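Local coordinates for protein glycerol-3-phosphate dehydrogenase [NAD(+)] 1 (Saccharomyces cerevisiae, PDB 4FGW) that catalyses the NAD-dependent interconversion of dihydroxyacetone phosphate and sn-glycerol 3-phosphate, driving the glycerol accumulation that protects yeast cells against hyperosmotic stress, at residues Lys152-Glu155 with Gly160-Leu163; Gly173-Ala178 with Ile202-Arg207; Arg316-Ser321 with Tyr374-Leu379. All coordinates share one frame; numbering follows the deposited sequence.

Contact 1 (Lys152-Glu155 with Gly160-Leu163)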
ATOM      1  N   LYS A 152       3.486  -4.736  19.680  1.00 52.72           N
ATOM      2  CA  LYS A 152       3.733  -3.991  18.478  1.00 51.64           C
ATOM      3  C   LYS A 152       4.713  -2.872  18.654  1.00 58.43           C
ATOM      4  O   LYS A 152       4.729  -2.210  19.651  1.00 60.30           O
ATOM      5  CB  LYS A 152       2.444  -3.416  17.950  1.00 51.58           C
ATOM      6  CG  LYS A 152       1.779  -4.281  16.961  1.00 61.95           C
ATOM      7  CD  LYS A 152       0.679  -3.537  16.300  1.00 65.30           C
ATOM      8  CE  LYS A 152       0.730  -3.631  14.822  1.00 51.45           C
ATOM      9  NZ  LYS A 152      -0.407  -4.384  14.338  1.00 57.57           N
ATOM     10  N   GLY A 153       5.507  -2.655  17.633  1.00 55.36           N
ATOM     11  CA  GLY A 153       6.503  -1.600  17.635  1.00 57.40           C
ATOM     12  C   GLY A 153       7.835  -2.020  18.219  1.00 64.66           C
ATOM     13  O   GLY A 153       8.135  -3.213  18.336  1.00 64.10           O
ATOM     14  N   PHE A 154       8.647  -1.018  18.559  1.00 63.69           N
ATOM     15  CA  PHE A 154       9.980  -1.174  19.126  1.00 67.28           C
ATOM     16  C   PHE A 154      10.310   0.065  19.973  1.00 74.17           C
ATOM     17  O   PHE A 154       9.561   1.043  19.946  1.00 73.13           O
ATOM     18  CB  PHE A 154      11.024  -1.391  18.001  1.00 69.41           C
ATOM     19  CG  PHE A 154      11.341  -0.175  17.157  1.00 71.46           C
ATOM     20  CD1 PHE A 154      12.578   0.447  17.243  1.00 77.32           C
ATOM     21  CD2 PHE A 154      10.405   0.339  16.264  1.00 71.65           C
ATOM     22  CE1 PHE A 154      12.871   1.566  16.462  1.00 79.18           C
ATOM     23  CE2 PHE A 154      10.697   1.466  15.490  1.00 75.16           C
ATOM     24  CZ  PHE A 154      11.923   2.078  15.603  1.00 76.19           C
ATOM     25  N   GLU A 155      11.418   0.020  20.715  1.00 74.82           N
ATOM     26  CA  GLU A 155      11.866   1.129  21.553  1.00 78.95           C
ATOM     27  C   GLU A 155      12.782   2.027  20.723  1.00 85.63           C
ATOM     28  O   GLU A 155      13.716   1.539  20.081  1.00 85.70           O
ATOM     29  CB  GLU A 155      12.581   0.599  22.807  1.00 83.59           C
ATOM     30  CG  GLU A 155      12.450   1.497  24.020  1.00 97.34           C
ATOM     31  CD  GLU A 155      12.737   0.846  25.362  1.00122.99           C
ATOM     32  OE1 GLU A 155      12.405   1.482  26.387  1.00128.82           O
ATOM     33  OE2 GLU A 155      13.293  -0.278  25.404  1.00116.04           O
ATOM     34  N   GLY A 160      19.036   5.404  21.835  1.00104.18           N
ATOM     35  CA  GLY A 160      19.165   4.269  20.929  1.00101.14           C
ATOM     36  C   GLY A 160      17.876   3.612  20.485  1.00 99.86           C
ATOM     37  O   GLY A 160      16.777   4.074  20.811  1.00 97.76           O
ATOM     38  N   VAL A 161      18.023   2.521  19.714  1.00 93.41           N
ATOM     39  CA  VAL A 161      16.922   1.703  19.207  1.00 87.87           C
ATOM     40  C   VAL A 161      17.007   0.291  19.776  1.00 90.29           C
ATOM     41  O   VAL A 161      18.096  -0.276  19.846  1.00 92.19           O
ATOM     42  CB  VAL A 161      16.786   1.693  17.656  1.00 89.15           C
ATOM     43  CG1 VAL A 161      16.144   2.974  17.150  1.00 88.17           C
ATOM     44  CG2 VAL A 161      18.119   1.432  16.952  1.00 91.50           C
ATOM     45  N   GLN A 162      15.865  -0.278  20.178  1.00 83.48           N
ATOM     46  CA  GLN A 162      15.818  -1.645  20.699  1.00 82.11           C
ATOM     47  C   GLN A 162      14.497  -2.342  20.420  1.00 79.12           C
ATOM     48  O   GLN A 162      13.430  -1.771  20.631  1.00 76.71           O
ATOM     49  CB  GLN A 162      16.155  -1.710  22.198  1.00 86.50           C
ATOM     50  CG  GLN A 162      16.377  -3.147  22.699  1.00 99.36           C
ATOM     51  CD  GLN A 162      16.683  -3.238  24.168  1.00119.69           C
ATOM     52  OE1 GLN A 162      17.833  -3.443  24.560  1.00118.96           O
ATOM     53  NE2 GLN A 162      15.659  -3.133  25.008  1.00109.28           N
ATOM     54  N   LEU A 163      14.584  -3.601  19.971  1.00 72.61           N
ATOM     55  CA  LEU A 163      13.430  -4.459  19.745  1.00 68.19           C
ATOM     56  C   LEU A 163      12.976  -4.990  21.110  1.00 71.18           C
ATOM     57  O   LEU A 163      13.815  -5.313  21.956  1.00 74.30           O
ATOM     58  CB  LEU A 163      13.783  -5.624  18.795  1.00 67.31           C
ATOM     59  CG  LEU A 163      14.384  -5.272  17.420  1.00 71.25           C
ATOM     60  CD1 LEU A 163      14.833  -6.516  16.690  1.00 71.47           C
ATOM     61  CD2 LEU A 163      13.415  -4.469  16.555  1.00 69.75           C
TER
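Glu155 and Gln162 face each other as a hydrogen-bonded antiparallel pair, the start of a small two-stranded hairpin that leads into helix 164-172. Glu155 N gives its hydrogen to Gln162 O at 2.7 Å, with a C=O...donor angle of 164°, almost head-on to the carbonyl. The return bond, from Gln162 N to Glu155 O at 2.8 Å, reaches its acceptor at a more bent angle and tilted from the carbonyl plane. Glu155 O takes a further, weaker contact from the CA-H of Val161, CA to O 3.3 Å.

Phe154 CB lies 3.6 Å from the carbonyl oxygen Gln162 O; its apolar neighbour is Leu163 CD2, at 4.2 Å. With chi1 at 72°, CG sits between the backbone N and the carbonyl carbon, and the ring is carried toward the turn of the hairpin, alongside the returning strand: CD1 passes near Gln162 O, and CE1 meets Val161 CG1 at 3.6 Å, the methyl lying at the ring edge, in plane. Ile240 and Ala243 of helix 235-257 also touch this side chain. On the other side of the hairpin the Glu155 and Gln162 side chains run alongside each other, pointing the same way.

Nearby is Lys152, which probably binds the substrate; its NZ forms a salt bridge with Asp301 and a hydrogen bond to Gly181 O. The chemistry is thus divided: two backbone bonds fix the register, an apolar flank leans on the helix carrying the proposed proton acceptor Lys245, and a polar flank occupies the opposite side, just downstream of the probable substrate lysine.

Contact 2 (Gly173-Ala178 with Ile202-Arg207); sequences GIQCGA and IPKDFR
The contact between Gln175 and Pro203 is chiefly van der Waals: the aliphatic part and amide of the glutamine lie obliquely across the proline ring. Gln175 CG touches Pro203 CG at 3.8 Å, while Gln175 CD settles 3.6 Å from Pro203 CB. The side chain leaves with CG anti to the backbone N (chi1 -167°) and then bends at chi2, 75°, which lays the amide beside the ring instead of extending past it. Gln175 OE1 and NE2 consequently come to 3.6 and 3.8 Å from Pro203 CB.

Polar interactions belong to the edges. Gln175 NE2 is hydrogen-bonded to the backbone oxygen of His201, two residues before the proline in the same loop, which fixes how the amide is turned while its carbon atoms pack on the ring. Lys204 bends back repeatedly along its chain and brings NZ to 4.2 Å from Gln175 OE1, beyond hydrogen-bonding distance.

In the fold, this is packing at the start of strand 175-180, an inner strand of the Rossmann-type sheet between 146-149 and 194-199, away from the catalytic region. Arg146 touches both Gln175 and Pro203 and forms a salt bridge with Asp205, joining the loop that leads to helix 215-222 to the beginnings of strands 146-149 and 175-180.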
ATOM      1  N   GLY A 173      17.038 -14.817  28.640  1.00 88.64           N
ATOM      2  CA  GLY A 173      17.992 -15.745  28.029  1.00 90.61           C
ATOM      3  C   GLY A 173      17.344 -16.723  27.064  1.00 91.75           C
ATOM      4  O   GLY A 173      17.933 -17.752  26.717  1.00 93.39           O
ATOM      5  N   ILE A 174      16.126 -16.402  26.614  1.00 84.16           N
ATOM      6  CA  ILE A 174      15.342 -17.248  25.708  1.00 81.09           C
ATOM      7  C   ILE A 174      15.232 -16.647  24.316  1.00 81.75           C
ATOM      8  O   ILE A 174      15.167 -15.421  24.200  1.00 80.02           O
ATOM      9  CB  ILE A 174      13.953 -17.598  26.332  1.00 82.26           C
ATOM     10  CG1 ILE A 174      13.065 -16.330  26.557  1.00 79.05           C
ATOM     11  CG2 ILE A 174      14.136 -18.420  27.631  1.00 86.59           C
ATOM     12  CD1 ILE A 174      11.621 -16.602  26.999  1.00 79.87           C
ATOM     13  N   GLN A 175      15.206 -17.502  23.260  1.00 77.54           N
ATOM     14  CA  GLN A 175      15.033 -17.042  21.870  1.00 73.64           C
ATOM     15  C   GLN A 175      13.635 -16.439  21.741  1.00 73.03           C
ATOM     16  O   GLN A 175      12.684 -16.981  22.310  1.00 72.06           O
ATOM     17  CB  GLN A 175      15.239 -18.186  20.860  1.00 75.28           C
ATOM     18  CG  GLN A 175      15.395 -17.720  19.401  1.00 81.17           C
ATOM     19  CD  GLN A 175      16.732 -17.088  19.048  1.00 98.84           C
ATOM     20  OE1 GLN A 175      17.675 -17.015  19.855  1.00 97.45           O
ATOM     21  NE2 GLN A 175      16.860 -16.660  17.795  1.00 82.82           N
ATOM     22  N   CYS A 176      13.521 -15.289  21.054  1.00 66.93           N
ATOM     23  CA  CYS A 176      12.244 -14.588  20.948  1.00 63.31           C
ATOM     24  C   CYS A 176      11.996 -13.926  19.607  1.00 64.52           C
ATOM     25  O   CYS A 176      12.768 -13.064  19.184  1.00 64.64           O
ATOM     26  CB  CYS A 176      12.068 -13.605  22.106  1.00 63.94           C
ATOM     27  SG  CYS A 176      10.458 -12.788  22.154  1.00 64.20           S
ATOM     28  N   GLY A 177      10.898 -14.326  18.974  1.00 58.73           N
ATOM     29  CA  GLY A 177      10.445 -13.767  17.710  1.00 56.15           C
ATOM     30  C   GLY A 177       9.304 -12.791  17.908  1.00 59.39           C
ATOM     31  O   GLY A 177       9.007 -12.400  19.041  1.00 60.44           O
ATOM     32  N   ALA A 178       8.648 -12.386  16.813  1.00 54.28           N
ATOM     33  CA  ALA A 178       7.533 -11.439  16.892  1.00 51.52           C
ATOM     34  C   ALA A 178       6.335 -11.826  16.031  1.00 50.81           C
ATOM     35  O   ALA A 178       6.484 -12.581  15.077  1.00 49.55           O
ATOM     36  CB  ALA A 178       8.005 -10.032  16.553  1.00 51.66           C
ATOM     37  N   ILE A 202      15.671 -18.912  13.536  1.00 76.64           N
ATOM     38  CA  ILE A 202      15.970 -20.237  14.078  1.00 79.64           C
ATOM     39  C   ILE A 202      17.339 -20.120  14.767  1.00 88.12           C
ATOM     40  O   ILE A 202      18.283 -19.629  14.141  1.00 88.87           O
ATOM     41  CB  ILE A 202      15.906 -21.343  12.983  1.00 83.35           C
ATOM     42  CG1 ILE A 202      14.450 -21.626  12.576  1.00 79.79           C
ATOM     43  CG2 ILE A 202      16.593 -22.640  13.436  1.00 88.26           C
ATOM     44  CD1 ILE A 202      14.185 -21.358  11.178  1.00 87.99           C
ATOM     45  N   PRO A 203      17.438 -20.454  16.076  1.00 87.51           N
ATOM     46  CA  PRO A 203      18.719 -20.277  16.780  1.00 91.42           C
ATOM     47  C   PRO A 203      19.752 -21.380  16.554  1.00101.29           C
ATOM     48  O   PRO A 203      19.469 -22.393  15.915  1.00101.52           O
ATOM     49  CB  PRO A 203      18.295 -20.180  18.249  1.00 93.17           C
ATOM     50  CG  PRO A 203      17.057 -20.988  18.333  1.00 95.67           C
ATOM     51  CD  PRO A 203      16.400 -20.996  16.978  1.00 88.10           C
ATOM     52  N   LYS A 204      20.964 -21.164  17.090  1.00102.72           N
ATOM     53  CA  LYS A 204      22.098 -22.090  17.050  1.00108.25           C
ATOM     54  C   LYS A 204      21.840 -23.294  17.970  1.00115.73           C
ATOM     55  O   LYS A 204      22.308 -24.401  17.690  1.00118.77           O
ATOM     56  CB  LYS A 204      23.404 -21.365  17.439  1.00114.35           C
ATOM     57  CG  LYS A 204      23.283 -20.399  18.636  1.00130.71           C
ATOM     58  CD  LYS A 204      23.697 -18.951  18.300  1.00139.06           C
ATOM     59  CE  LYS A 204      22.687 -18.150  17.494  1.00141.75           C
ATOM     60  NZ  LYS A 204      21.507 -17.731  18.300  1.00143.19           N
ATOM     61  N   ASP A 205      21.060 -23.063  19.045  1.00111.63           N
ATOM     62  CA  ASP A 205      20.650 -24.012  20.084  1.00113.81           C
ATOM     63  C   ASP A 205      19.624 -25.051  19.568  1.00115.66           C
ATOM     64  O   ASP A 205      19.327 -26.021  20.272  1.00117.73           O
ATOM     65  CB  ASP A 205      20.078 -23.209  21.279  1.00114.11           C
ATOM     66  CG  ASP A 205      19.669 -24.004  22.512  1.00127.23           C
ATOM     67  OD1 ASP A 205      20.410 -24.935  22.895  1.00133.27           O
ATOM     68  OD2 ASP A 205      18.625 -23.669  23.113  1.00130.36           O
ATOM     69  N   PHE A 206      19.109 -24.851  18.340  1.00108.00           N
ATOM     70  CA  PHE A 206      18.110 -25.689  17.672  1.00106.31           C
ATOM     71  C   PHE A 206      18.472 -27.175  17.562  1.00116.32           C
ATOM     72  O   PHE A 206      19.637 -27.518  17.331  1.00119.58           O
ATOM     73  CB  PHE A 206      17.782 -25.097  16.290  1.00103.94           C
ATOM     74  CG  PHE A 206      16.636 -25.727  15.539  1.00103.07           C
ATOM     75  CD1 PHE A 206      16.870 -26.552  14.444  1.00107.45           C
ATOM     76  CD2 PHE A 206      15.319 -25.474  15.906  1.00101.42           C
ATOM     77  CE1 PHE A 206      15.808 -27.120  13.738  1.00106.67           C
ATOM     78  CE2 PHE A 206      14.258 -26.057  15.208  1.00102.73           C
ATOM     79  CZ  PHE A 206      14.509 -26.869  14.125  1.00102.60           C
ATOM     80  N   ARG A 207      17.462 -28.053  17.735  1.00114.09           N
ATOM     81  CA  ARG A 207      17.611 -29.506  17.606  1.00118.85           C
ATOM     82  C   ARG A 207      16.954 -30.028  16.319  1.00123.87           C
ATOM     83  O   ARG A 207      17.670 -30.529  15.450  1.00126.61           O
ATOM     84  CB  ARG A 207      17.213 -30.308  18.870  1.00120.83           C
ATOM     85  CG  ARG A 207      16.217 -29.644  19.818  1.00127.54           C
ATOM     86  CD  ARG A 207      16.886 -28.927  20.980  1.00136.90           C
ATOM     87  NE  ARG A 207      16.118 -27.747  21.379  1.00142.83           N
ATOM     88  CZ  ARG A 207      15.263 -27.707  22.397  1.00154.85           C
ATOM     89  NH1 ARG A 207      15.077 -28.778  23.159  1.00146.87           N
ATOM     90  NH2 ARG A 207      14.599 -26.590  22.671  1.00132.47           N
TER

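Contact 3 (Arg316-Ser321 with Tyr374-Leu379); sequences RLMATS and YPMKNL
Helix 310-320 of the all-helical C-terminal part meets the connection between helices 361-371 and 379-383 through Met376, the one residue of the loop segment that touches it, a worked example of a flexible thioether bridging a loop to a helix. Met376 begins a type I turn that runs to Leu379, and it has positive phi, 73°, unusual for a residue with a side chain. Chi1 of -155° places CG opposite the backbone nitrogen; the chain stays extended through chi2 and turns only at chi3, -83°. The extended part carries the sulfur to the helix, and the final bend turns the methyl across it, toward Met318.

Met376 SD rests against Ala319 CB at 3.7 Å, with Ala319 CA nearly as close. Met376 CE reaches round the helix surface to Met318 CB at 4.1 Å, and lies beside the backbone nitrogen of Ala319. No hydrogen bond crosses the contact. An alanine at the place of Met376 would remove both sulfur and methyl, and is likely to leave Ala319 without its partner from the turn and a gap between the turn and the helix.

Within 316-321, Thr320 OG1 bonds to Arg316 O at 3.1 Å and Ser321 OG to Leu317 O at 2.7 Å, each hydroxyl standing above the plane of a carbonyl that also accepts the backbone N of the same residue. Behind the contact, Phe254 of helix 235-257 touches both Met318 and Met376, while Ile369 of helix 361-371 also packs on Met376. Leu317, on another face of helix 310-320, packs on helix 325-333.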
ATOM      1  N   ARG A 316      -6.241  14.568  10.832  1.00 63.53           N
ATOM      2  CA  ARG A 316      -7.310  15.066   9.961  1.00 64.05           C
ATOM      3  C   ARG A 316      -8.017  16.264  10.627  1.00 71.90           C
ATOM      4  O   ARG A 316      -8.271  17.271   9.964  1.00 72.51           O
ATOM      5  CB  ARG A 316      -8.303  13.927   9.671  1.00 61.17           C
ATOM      6  CG  ARG A 316      -8.921  13.986   8.295  1.00 70.61           C
ATOM      7  CD  ARG A 316      -9.961  12.900   8.113  1.00 77.74           C
ATOM      8  NE  ARG A 316      -9.375  11.606   7.755  1.00 80.47           N
ATOM      9  CZ  ARG A 316      -9.635  10.463   8.385  1.00 90.60           C
ATOM     10  NH1 ARG A 316     -10.461  10.442   9.426  1.00 77.13           N
ATOM     11  NH2 ARG A 316      -9.070   9.332   7.980  1.00 71.10           N
ATOM     12  N   LEU A 317      -8.291  16.167  11.948  1.00 70.91           N
ATOM     13  CA  LEU A 317      -8.925  17.232  12.721  1.00 74.84           C
ATOM     14  C   LEU A 317      -7.989  18.431  12.867  1.00 82.46           C
ATOM     15  O   LEU A 317      -8.456  19.563  12.740  1.00 85.59           O
ATOM     16  CB  LEU A 317      -9.435  16.729  14.086  1.00 75.32           C
ATOM     17  CG  LEU A 317     -10.281  17.724  14.911  1.00 84.27           C
ATOM     18  CD1 LEU A 317     -11.586  18.109  14.200  1.00 84.82           C
ATOM     19  CD2 LEU A 317     -10.571  17.180  16.284  1.00 87.56           C
ATOM     20  N   MET A 318      -6.668  18.183  13.068  1.00 78.15           N
ATOM     21  CA  MET A 318      -5.631  19.224  13.157  1.00 81.01           C
ATOM     22  C   MET A 318      -5.676  20.116  11.905  1.00 87.63           C
ATOM     23  O   MET A 318      -5.533  21.332  12.004  1.00 91.40           O
ATOM     24  CB  MET A 318      -4.239  18.585  13.262  1.00 81.39           C
ATOM     25  CG  MET A 318      -3.844  18.168  14.651  1.00 85.00           C
ATOM     26  SD  MET A 318      -2.339  17.158  14.628  1.00 86.63           S
ATOM     27  CE  MET A 318      -1.093  18.401  14.331  1.00 87.00           C
ATOM     28  N   ALA A 319      -5.890  19.496  10.736  1.00 82.53           N
ATOM     29  CA  ALA A 319      -5.990  20.177   9.447  1.00 83.70           C
ATOM     30  C   ALA A 319      -7.351  20.884   9.285  1.00 90.23           C
ATOM     31  O   ALA A 319      -7.398  22.009   8.784  1.00 92.65           O
ATOM     32  CB  ALA A 319      -5.768  19.176   8.325  1.00 80.43           C
ATOM     33  N   THR A 320      -8.446  20.225   9.731  1.00 86.24           N
ATOM     34  CA  THR A 320      -9.832  20.709   9.682  1.00 88.46           C
ATOM     35  C   THR A 320     -10.034  21.957  10.565  1.00 97.26           C
ATOM     36  O   THR A 320     -10.529  22.977  10.082  1.00 99.46           O
ATOM     37  CB  THR A 320     -10.795  19.541  10.032  1.00 96.20           C
ATOM     38  OG1 THR A 320     -10.865  18.649   8.921  1.00 91.53           O
ATOM     39  CG2 THR A 320     -12.208  20.003  10.400  1.00100.45           C
ATOM     40  N   SER A 321      -9.653  21.860  11.850  1.00 94.81           N
ATOM     41  CA  SER A 321      -9.806  22.912  12.842  1.00 99.65           C
ATOM     42  C   SER A 321      -8.646  23.910  12.872  1.00108.25           C
ATOM     43  O   SER A 321      -8.854  25.097  12.611  1.00112.50           O
ATOM     44  CB  SER A 321     -10.026  22.303  14.224  1.00102.41           C
ATOM     45  OG  SER A 321      -8.925  21.493  14.604  1.00107.61           O
ATOM     46  N   TYR A 374       4.873  24.332  12.052  1.00107.69           N
ATOM     47  CA  TYR A 374       5.118  24.224  10.616  1.00106.15           C
ATOM     48  C   TYR A 374       3.829  24.214   9.788  1.00106.48           C
ATOM     49  O   TYR A 374       2.890  23.496  10.132  1.00102.48           O
ATOM     50  CB  TYR A 374       6.117  23.104  10.284  1.00104.79           C
ATOM     51  CG  TYR A 374       7.564  23.524  10.474  1.00111.70           C
ATOM     52  CD1 TYR A 374       8.452  23.548   9.402  1.00115.05           C
ATOM     53  CD2 TYR A 374       8.041  23.923  11.723  1.00115.97           C
ATOM     54  CE1 TYR A 374       9.779  23.950   9.568  1.00120.13           C
ATOM     55  CE2 TYR A 374       9.360  24.342  11.897  1.00121.11           C
ATOM     56  CZ  TYR A 374      10.231  24.339  10.819  1.00128.20           C
ATOM     57  OH  TYR A 374      11.536  24.725  10.993  1.00132.45           O
ATOM     58  N   PRO A 375       3.759  25.098   8.757  1.00105.30           N
ATOM     59  CA  PRO A 375       2.512  25.299   7.983  1.00103.68           C
ATOM     60  C   PRO A 375       1.587  24.169   7.516  1.00102.05           C
ATOM     61  O   PRO A 375       0.438  24.483   7.170  1.00102.24           O
ATOM     62  CB  PRO A 375       2.958  26.198   6.831  1.00108.78           C
ATOM     63  CG  PRO A 375       4.051  26.992   7.415  1.00118.36           C
ATOM     64  CD  PRO A 375       4.797  26.056   8.322  1.00111.68           C
ATOM     65  N   MET A 376       2.053  22.895   7.463  1.00 92.84           N
ATOM     66  CA  MET A 376       1.259  21.721   7.041  1.00 87.01           C
ATOM     67  C   MET A 376       1.007  21.680   5.530  1.00 90.05           C
ATOM     68  O   MET A 376       1.094  20.608   4.931  1.00 85.08           O
ATOM     69  CB  MET A 376      -0.061  21.604   7.830  1.00 87.80           C
ATOM     70  CG  MET A 376      -0.625  20.211   7.909  1.00 85.77           C
ATOM     71  SD  MET A 376      -2.271  20.205   8.662  1.00 88.78           S
ATOM     72  CE  MET A 376      -1.852  20.215  10.371  1.00 86.87           C
ATOM     73  N   LYS A 377       0.712  22.844   4.914  1.00 91.15           N
ATOM     74  CA  LYS A 377       0.498  22.993   3.468  1.00 91.38           C
ATOM     75  C   LYS A 377       1.838  22.836   2.726  1.00 96.08           C
ATOM     76  O   LYS A 377       1.848  22.566   1.525  1.00 94.40           O
ATOM     77  CB  LYS A 377      -0.093  24.380   3.141  1.00 98.82           C
ATOM     78  CG  LYS A 377      -1.435  24.700   3.806  1.00115.51           C
ATOM     79  CD  LYS A 377      -2.016  26.041   3.326  1.00129.66           C
ATOM     80  CE  LYS A 377      -1.393  27.258   3.980  1.00145.11           C
ATOM     81  NZ  LYS A 377      -1.854  28.522   3.348  1.00156.41           N
ATOM     82  N   ASN A 378       2.961  23.030   3.449  1.00 95.04           N
ATOM     83  CA  ASN A 378       4.329  22.939   2.933  1.00 96.14           C
ATOM     84  C   ASN A 378       4.845  21.503   2.831  1.00 95.48           C
ATOM     85  O   ASN A 378       5.968  21.304   2.360  1.00 96.42           O
ATOM     86  CB  ASN A 378       5.278  23.779   3.792  1.00 99.65           C
ATOM     87  CG  ASN A 378       5.031  25.270   3.786  1.00118.99           C
ATOM     88  OD1 ASN A 378       5.571  25.996   4.623  1.00113.31           O
ATOM     89  ND2 ASN A 378       4.255  25.778   2.836  1.00110.48           N
ATOM     90  N   LEU A 379       4.033  20.510   3.267  1.00 87.01           N
ATOM     91  CA  LEU A 379       4.346  19.076   3.238  1.00 82.29           C
ATOM     92  C   LEU A 379       4.947  18.605   1.894  1.00 84.93           C
ATOM     93  O   LEU A 379       6.048  18.053   1.944  1.00 84.79           O
ATOM     94  CB  LEU A 379       3.136  18.234   3.703  1.00 78.09           C
ATOM     95  CG  LEU A 379       3.370  16.805   4.207  1.00 78.44           C
ATOM     96  CD1 LEU A 379       4.370  16.756   5.337  1.00 81.50           C
ATOM     97  CD2 LEU A 379       2.081  16.215   4.715  1.00 75.56           C
TER

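Followed from the N terminus, the contacts come in series, with none nested in or crossing another. Contact 1 closes the shortest loop, four residues, in the hairpin that follows strand 146-149. Contact 2, in the same N-terminal, nucleotide-binding-type part, closes a longer excursion and ties the loop after strand 194-199 to strand 175-180; its nearest atoms are about 7 Å from those of contact 1. Contact 3, in the helical C-terminal part, spans 52 mainly helical residues and ties helix 310-320 to the loop after helix 361-371. Contacts 2 and 3 lie on opposite sides of the chain centre. Contact 1, nearer that centre, leans on helix 235-257, further residues of which pack against contact 3.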